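Local coordinates for transcarboxylase 5S subunit (Propionibacterium freudenreichii subsp. shermanii, PDB 1RQB), which catalyses the transfer of a carboxyl group from biotin of the 1.3S subunit to pyruvate, forming oxaloacetate at a cobalt-containing TIM-barrel active site, at residues Asp34-Gln37 / Arg43-Met46; Glu65-Ala70 / Asp82-Leu87; Gln37-Thr42 / Ala295-Tyr300. All coordinates share one frame; numbering follows the deposited sequence.

Contact 1 of 3, residues Asp34-Gln37 / Arg43-Met46. With CO (cobalt (II) ion), chain B.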
# COMPACT_ATOMS: atom_id res chain seq x y z
N ASP A 34 8.59 7.81 13.45
CA ASP A 34 7.83 6.56 13.37
C ASP A 34 8.09 5.77 12.08
O ASP A 34 8.05 4.54 12.10
CB ASP A 34 6.32 6.84 13.52
CG ASP A 34 5.57 5.68 14.17
OD1 ASP A 34 4.33 5.65 14.08
OD2 ASP A 34 6.22 4.79 14.78
N ALA A 35 8.35 6.43 10.96
CA ALA A 35 8.55 5.67 9.72
C ALA A 35 9.74 4.72 9.83
O ALA A 35 9.62 3.53 9.52
CB ALA A 35 8.74 6.61 8.51
N HIS A 36 10.90 5.20 10.29
CA HIS A 36 12.05 4.28 10.34
C HIS A 36 11.96 3.38 11.58
O HIS A 36 12.52 2.29 11.61
CB HIS A 36 13.38 5.02 10.25
CG HIS A 36 13.66 5.94 11.39
ND1 HIS A 36 14.26 5.51 12.55
CD2 HIS A 36 13.45 7.26 11.54
CE1 HIS A 36 14.41 6.53 13.37
NE2 HIS A 36 13.92 7.61 12.78
N GLN A 37 11.25 3.84 12.61
CA GLN A 37 11.07 2.97 13.78
C GLN A 37 10.26 1.74 13.36
O GLN A 37 10.56 0.61 13.75
CB GLN A 37 10.29 3.69 14.89
CG GLN A 37 10.01 2.78 16.12
CD GLN A 37 9.39 3.52 17.29
OE1 GLN A 37 9.80 4.63 17.64
NE2 GLN A 37 8.40 2.90 17.92
N ARG A 43 16.73 2.28 13.22
CA ARG A 43 18.19 2.37 13.04
C ARG A 43 18.63 3.57 12.20
O ARG A 43 19.83 3.75 11.98
CB ARG A 43 18.72 1.10 12.38
CG ARG A 43 18.61 -0.17 13.22
CD ARG A 43 19.35 -0.01 14.54
NE ARG A 43 19.73 -1.30 15.12
CZ ARG A 43 18.91 -2.17 15.70
NH1 ARG A 43 17.62 -1.91 15.82
NH2 ARG A 43 19.41 -3.30 16.18
N MSE A 44 17.71 4.41 11.74
CA MSE A 44 18.10 5.53 10.88
C MSE A 44 19.14 6.44 11.54
O MSE A 44 18.92 6.98 12.62
CB MSE A 44 16.90 6.39 10.50
CG MSE A 44 17.32 7.58 9.68
SE MSE A 44 17.26 7.12 7.83
CE MSE A 44 15.49 7.60 7.59
N ALA A 45 20.26 6.64 10.85
CA ALA A 45 21.35 7.48 11.36
C ALA A 45 21.06 8.95 11.05
O ALA A 45 20.54 9.29 9.98
CB ALA A 45 22.67 7.07 10.72
N MSE A 46 21.43 9.83 11.98
CA MSE A 46 21.21 11.27 11.82
C MSE A 46 21.85 11.76 10.52
O MSE A 46 21.28 12.60 9.83
CB MSE A 46 21.80 12.03 13.02
CG MSE A 46 21.49 13.51 13.00
SE MSE A 46 19.54 13.82 12.96
CE MSE A 46 19.51 15.52 13.91
CO CO B . 2.90 4.82 15.23
O HOH W 1 4.45 3.39 16.05
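With H36 CG lodged between its own backbone N and carbonyl carbon (chi1 65°), the imidazole stands out from helix 31-39 and presents a face to M44, a selenomethionine. M44 answers with its CB, which lies over that face 3.5 Å from the ring centroid of H36, a CH-pi contact. M44 CB sits toward the rim of the ring, its nearest atom being H36 CG at 3.4 Å. M44 CG is anti to the backbone N (chi1 177°), and the rest of the chain bends on toward M49 and M256. Around the ring, R43 N lies near the imidazole plane, but at 4.1 Å from H36 ND1. H36 ND1 itself is buried with no polar partner in the model, while H36 NE2 makes a weak bond to L32 O. Two residues earlier, D34 OD1 binds cobalt at 2.0 Å and D34 OD2 accepts from the metal-bound water at 2.6 Å; H226 and H228 share the metal. D34 to Q37 belong to the substrate-binding site. The contact thus folds the loop after helix 31-39 back against the helix, and farther along that loop M46 packs on helix 83-93 through R86, T89 and F90.

Contact 2 of 3, residues Glu65-Ala70 / Asp82-Leu87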
# COMPACT_ATOMS: atom_id res chain seq x y z
N GLU A 65 7.12 14.88 13.26
CA GLU A 65 7.45 14.01 14.40
C GLU A 65 8.93 13.65 14.26
O GLU A 65 9.34 13.11 13.23
CB GLU A 65 6.56 12.76 14.39
CG GLU A 65 6.64 11.98 15.71
CD GLU A 65 6.04 10.59 15.61
OE1 GLU A 65 5.11 10.29 16.38
OE2 GLU A 65 6.52 9.80 14.76
N CYS A 66 9.74 13.94 15.27
CA CYS A 66 11.17 13.67 15.10
C CYS A 66 11.84 13.23 16.40
O CYS A 66 13.07 13.16 16.46
CB CYS A 66 11.87 14.93 14.60
SG CYS A 66 11.64 16.33 15.73
N TRP A 67 11.07 12.91 17.43
CA TRP A 67 11.73 12.52 18.69
C TRP A 67 10.80 11.65 19.53
O TRP A 67 9.60 11.55 19.26
CB TRP A 67 12.14 13.79 19.46
CG TRP A 67 13.43 13.65 20.26
CD1 TRP A 67 14.66 13.34 19.76
CD2 TRP A 67 13.61 13.87 21.67
NE1 TRP A 67 15.60 13.35 20.77
CE2 TRP A 67 14.98 13.67 21.95
CE3 TRP A 67 12.74 14.21 22.72
CZ2 TRP A 67 15.51 13.80 23.24
CZ3 TRP A 67 13.26 14.34 24.01
CH2 TRP A 67 14.64 14.14 24.26
N GLY A 68 11.36 11.02 20.55
CA GLY A 68 10.55 10.18 21.40
C GLY A 68 10.37 8.80 20.82
O GLY A 68 11.08 8.40 19.90
N GLY A 69 9.39 8.07 21.35
CA GLY A 69 9.18 6.71 20.88
C GLY A 69 10.44 5.93 21.23
O GLY A 69 11.06 6.18 22.26
N ALA A 70 10.84 5.02 20.34
CA ALA A 70 12.01 4.17 20.58
C ALA A 70 13.30 4.83 20.10
O ALA A 70 14.37 4.24 20.20
CB ALA A 70 11.82 2.83 19.86
N ASP A 82 23.89 10.97 21.06
CA ASP A 82 23.18 11.58 22.19
C ASP A 82 21.83 12.07 21.66
O ASP A 82 21.78 12.94 20.79
CB ASP A 82 23.97 12.77 22.75
CG ASP A 82 23.43 13.26 24.08
OD1 ASP A 82 22.20 13.18 24.29
OD2 ASP A 82 24.23 13.74 24.92
N PRO A 83 20.72 11.53 22.17
CA PRO A 83 19.38 11.93 21.71
C PRO A 83 19.12 13.43 21.85
O PRO A 83 18.40 14.03 21.05
CB PRO A 83 18.43 11.13 22.61
CG PRO A 83 19.27 10.02 23.15
CD PRO A 83 20.63 10.63 23.33
N TRP A 84 19.71 14.05 22.87
CA TRP A 84 19.51 15.49 23.08
C TRP A 84 20.22 16.29 21.99
O TRP A 84 19.77 17.37 21.60
CB TRP A 84 19.99 15.88 24.49
CG TRP A 84 19.20 15.18 25.59
CD1 TRP A 84 19.56 14.04 26.25
CD2 TRP A 84 17.93 15.57 26.12
NE1 TRP A 84 18.59 13.69 27.15
CE2 TRP A 84 17.57 14.60 27.09
CE3 TRP A 84 17.04 16.63 25.87
CZ2 TRP A 84 16.37 14.67 27.82
CZ3 TRP A 84 15.85 16.70 26.59
CH2 TRP A 84 15.53 15.72 27.55
N GLU A 85 21.33 15.78 21.48
CA GLU A 85 22.04 16.50 20.40
C GLU A 85 21.21 16.39 19.12
O GLU A 85 21.18 17.32 18.31
CB GLU A 85 23.42 15.89 20.18
CG GLU A 85 24.23 16.56 19.08
CD GLU A 85 24.67 17.97 19.42
OE1 GLU A 85 25.38 18.58 18.59
OE2 GLU A 85 24.30 18.48 20.51
N ARG A 86 20.54 15.26 18.93
CA ARG A 86 19.70 15.08 17.74
C ARG A 86 18.55 16.08 17.78
O ARG A 86 18.23 16.72 16.78
CB ARG A 86 19.15 13.64 17.67
CG ARG A 86 18.14 13.44 16.53
CD ARG A 86 17.55 12.02 16.46
NE ARG A 86 18.54 11.02 16.06
CZ ARG A 86 18.23 9.77 15.68
NH1 ARG A 86 16.97 9.37 15.66
NH2 ARG A 86 19.19 8.95 15.27
N LEU A 87 17.93 16.22 18.95
CA LEU A 87 16.82 17.17 19.11
C LEU A 87 17.31 18.59 18.85
O LEU A 87 16.66 19.36 18.14
CB LEU A 87 16.22 17.08 20.52
CG LEU A 87 15.18 18.14 20.90
CD1 LEU A 87 14.04 18.16 19.88
CD2 LEU A 87 14.65 17.84 22.29
O HOH W 2 14.43 10.82 15.44
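A beta-alpha connection of the TIM barrel is closed here: the C-terminal end of strand 63-68 packs against the first turn of helix 83-93. W67 carries the contact. Its NE1 donates to P83 O at 2.9 Å, a bent bond (139°) that reaches the oxygen from above the carbonyl plane, while L87 N, bonding as part of the helix, comes from the opposite face of that plane. L87 CG is anti to its backbone N (chi1 172°), which carries CD2 over one face of the indole, 3.9 Å from the centroid of the six-membered ring of W67 and almost on its normal. The far edge of W67 points into the face of W84, an edge-to-face pair with planes at 61°; W67 CH2 lies 3.7 Å from W84 CZ3. With an alanine at W67, P83 O would probably lose its second donor and a gap would open between L87 and the W84 face. Away from the indole, a water bridges C66 O and R86 NH1, and D82 caps the helix, its OD1 accepting from W84 N at 3.0 Å. The single indole N-H is spent on a helix carbonyl that already serves L87 N, so the hydrogen bond, with L87 over the face and W84 at the edge, probably holds the indole in one orientation.

Contact 3 of 3, residues Gln37-Thr42 / Ala295-Tyr300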
# COMPACT_ATOMS: atom_id res chain seq x y z
N GLN A 37 11.25 3.84 12.61
CA GLN A 37 11.07 2.97 13.78
C GLN A 37 10.26 1.74 13.36
O GLN A 37 10.56 0.61 13.75
CB GLN A 37 10.29 3.69 14.89
CG GLN A 37 10.01 2.78 16.12
CD GLN A 37 9.39 3.52 17.29
OE1 GLN A 37 9.80 4.63 17.64
NE2 GLN A 37 8.40 2.90 17.92
N SER A 38 9.25 1.97 12.53
CA SER A 38 8.33 0.92 12.10
C SER A 38 8.88 0.10 10.93
O SER A 38 8.58 -1.09 10.82
CB SER A 38 7.00 1.55 11.67
OG SER A 38 6.43 2.30 12.73
N LEU A 39 9.69 0.70 10.08
CA LEU A 39 10.15 -0.03 8.89
C LEU A 39 11.58 -0.55 8.99
O LEU A 39 11.92 -1.53 8.32
CB LEU A 39 10.03 0.86 7.65
CG LEU A 39 8.58 1.18 7.24
CD1 LEU A 39 8.56 2.26 6.19
CD2 LEU A 39 7.92 -0.10 6.73
N MSE A 40 12.44 0.07 9.80
CA MSE A 40 13.83 -0.40 9.83
C MSE A 40 14.44 -0.39 11.23
O MSE A 40 15.58 0.00 11.44
CB MSE A 40 14.67 0.40 8.82
CG MSE A 40 14.56 1.89 8.90
SE MSE A 40 14.66 2.68 7.10
CE MSE A 40 12.83 2.47 6.56
N ALA A 41 13.63 -0.84 12.18
CA ALA A 41 14.01 -1.02 13.59
C ALA A 41 14.64 0.23 14.22
O ALA A 41 15.55 0.12 15.03
CB ALA A 41 14.98 -2.21 13.69
N THR A 42 14.16 1.42 13.83
CA THR A 42 14.63 2.68 14.43
C THR A 42 16.13 2.88 14.24
O THR A 42 16.74 3.65 14.99
CB THR A 42 14.36 2.71 15.96
OG1 THR A 42 13.22 1.91 16.29
CG2 THR A 42 14.10 4.13 16.43
N ALA A 295 17.02 7.15 -2.00
CA ALA A 295 18.44 6.85 -2.21
C ALA A 295 19.08 6.26 -0.95
O ALA A 295 20.04 5.49 -1.03
CB ALA A 295 19.18 8.14 -2.61
N ILE A 296 18.53 6.57 0.21
CA ILE A 296 19.10 6.12 1.49
C ILE A 296 18.52 4.79 1.97
O ILE A 296 19.23 3.99 2.58
CB ILE A 296 18.88 7.21 2.57
CG1 ILE A 296 19.93 8.30 2.40
CG2 ILE A 296 18.86 6.60 3.98
CD1 ILE A 296 19.70 9.50 3.25
N ARG A 297 17.26 4.52 1.69
CA ARG A 297 16.61 3.32 2.25
C ARG A 297 17.30 1.99 1.92
O ARG A 297 17.36 1.11 2.78
CB ARG A 297 15.14 3.28 1.86
CG ARG A 297 14.39 2.14 2.54
CD ARG A 297 12.91 2.22 2.25
NE ARG A 297 12.20 1.14 2.89
CZ ARG A 297 10.88 1.00 2.87
NH1 ARG A 297 10.13 1.91 2.23
NH2 ARG A 297 10.31 -0.04 3.46
N PRO A 298 17.82 1.80 0.69
CA PRO A 298 18.46 0.51 0.42
C PRO A 298 19.58 0.10 1.38
O PRO A 298 19.85 -1.09 1.56
CB PRO A 298 18.96 0.66 -1.02
CG PRO A 298 17.96 1.63 -1.61
CD PRO A 298 17.84 2.66 -0.51
N LYS A 299 20.23 1.08 2.00
CA LYS A 299 21.33 0.81 2.94
C LYS A 299 20.83 0.14 4.22
O LYS A 299 21.62 -0.42 4.98
CB LYS A 299 22.07 2.10 3.31
CG LYS A 299 22.70 2.82 2.13
CD LYS A 299 23.60 3.98 2.58
CE LYS A 299 22.88 5.01 3.44
NZ LYS A 299 23.79 6.15 3.78
N TYR A 300 19.52 0.18 4.47
CA TYR A 300 18.96 -0.40 5.70
C TYR A 300 18.26 -1.73 5.43
O TYR A 300 17.49 -2.20 6.27
CB TYR A 300 17.97 0.60 6.32
CG TYR A 300 18.67 1.83 6.87
CD1 TYR A 300 19.02 2.90 6.04
CD2 TYR A 300 19.05 1.88 8.22
CE1 TYR A 300 19.75 3.99 6.55
CE2 TYR A 300 19.76 2.95 8.73
CZ TYR A 300 20.11 4.00 7.90
OH TYR A 300 20.82 5.04 8.43
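M40, a selenomethionine just past the end of helix 31-39, reaches across to the chain that follows helix 283-296. Its CB starts the contact, 4.1 Å from Y300 CB. CG then takes the place between backbone N and carbonyl carbon (chi1 50°), and the chain bends twice, setting SE beside the tyrosine: it is 4.0 Å from Y300 CB and 4.8 Å from the ring centroid of Y300, at 35° to the ring normal. This oblique approach is a Met-aromatic contact. The terminal CE turns on to R297, 4.0 Å from its NE. R297 runs out extended to its guanidinium, and one face of that group is met by L39 CD1, 4.0 Å from R297 NH2. The polar ends look elsewhere: R297 NE forms a salt bridge with E304 and NH1 bonds S255 O, while Y300 OH bonds both D48 and A45 N. Between the segments themselves the chemistry is thus apolar and polarisable, a selenium against a ring and a leucine methyl against the flat of a guanidinium. Since the arginine's charge is matched by E304, the group can probably lie against L39 and M40 at little electrostatic cost.

In the fold
Helix 31-39 and the loop after it tie the three together. Contact 1 and contact 3 share Q37, and their centres are 6 Å apart; H36 O accepts from T42 N at 2.9 Å, and R43 O packs 3.4 Å from Y300 CE2, so the loop lies between helix 31-39 and the 295-300 segment. Contact 2, its centre 10 Å from that of contact 1, joins through strand 63-68 and the turn after it: Q37 OE1 to A70 N is 2.9 Å and D34 N to E65 OE2 3.2 Å. Q37 and A70 both belong to the substrate-binding site. Only contact 1 contains a cobalt ligand; the W67 side chain lies about 14 Å from the metal and that of L39 about 10 Å.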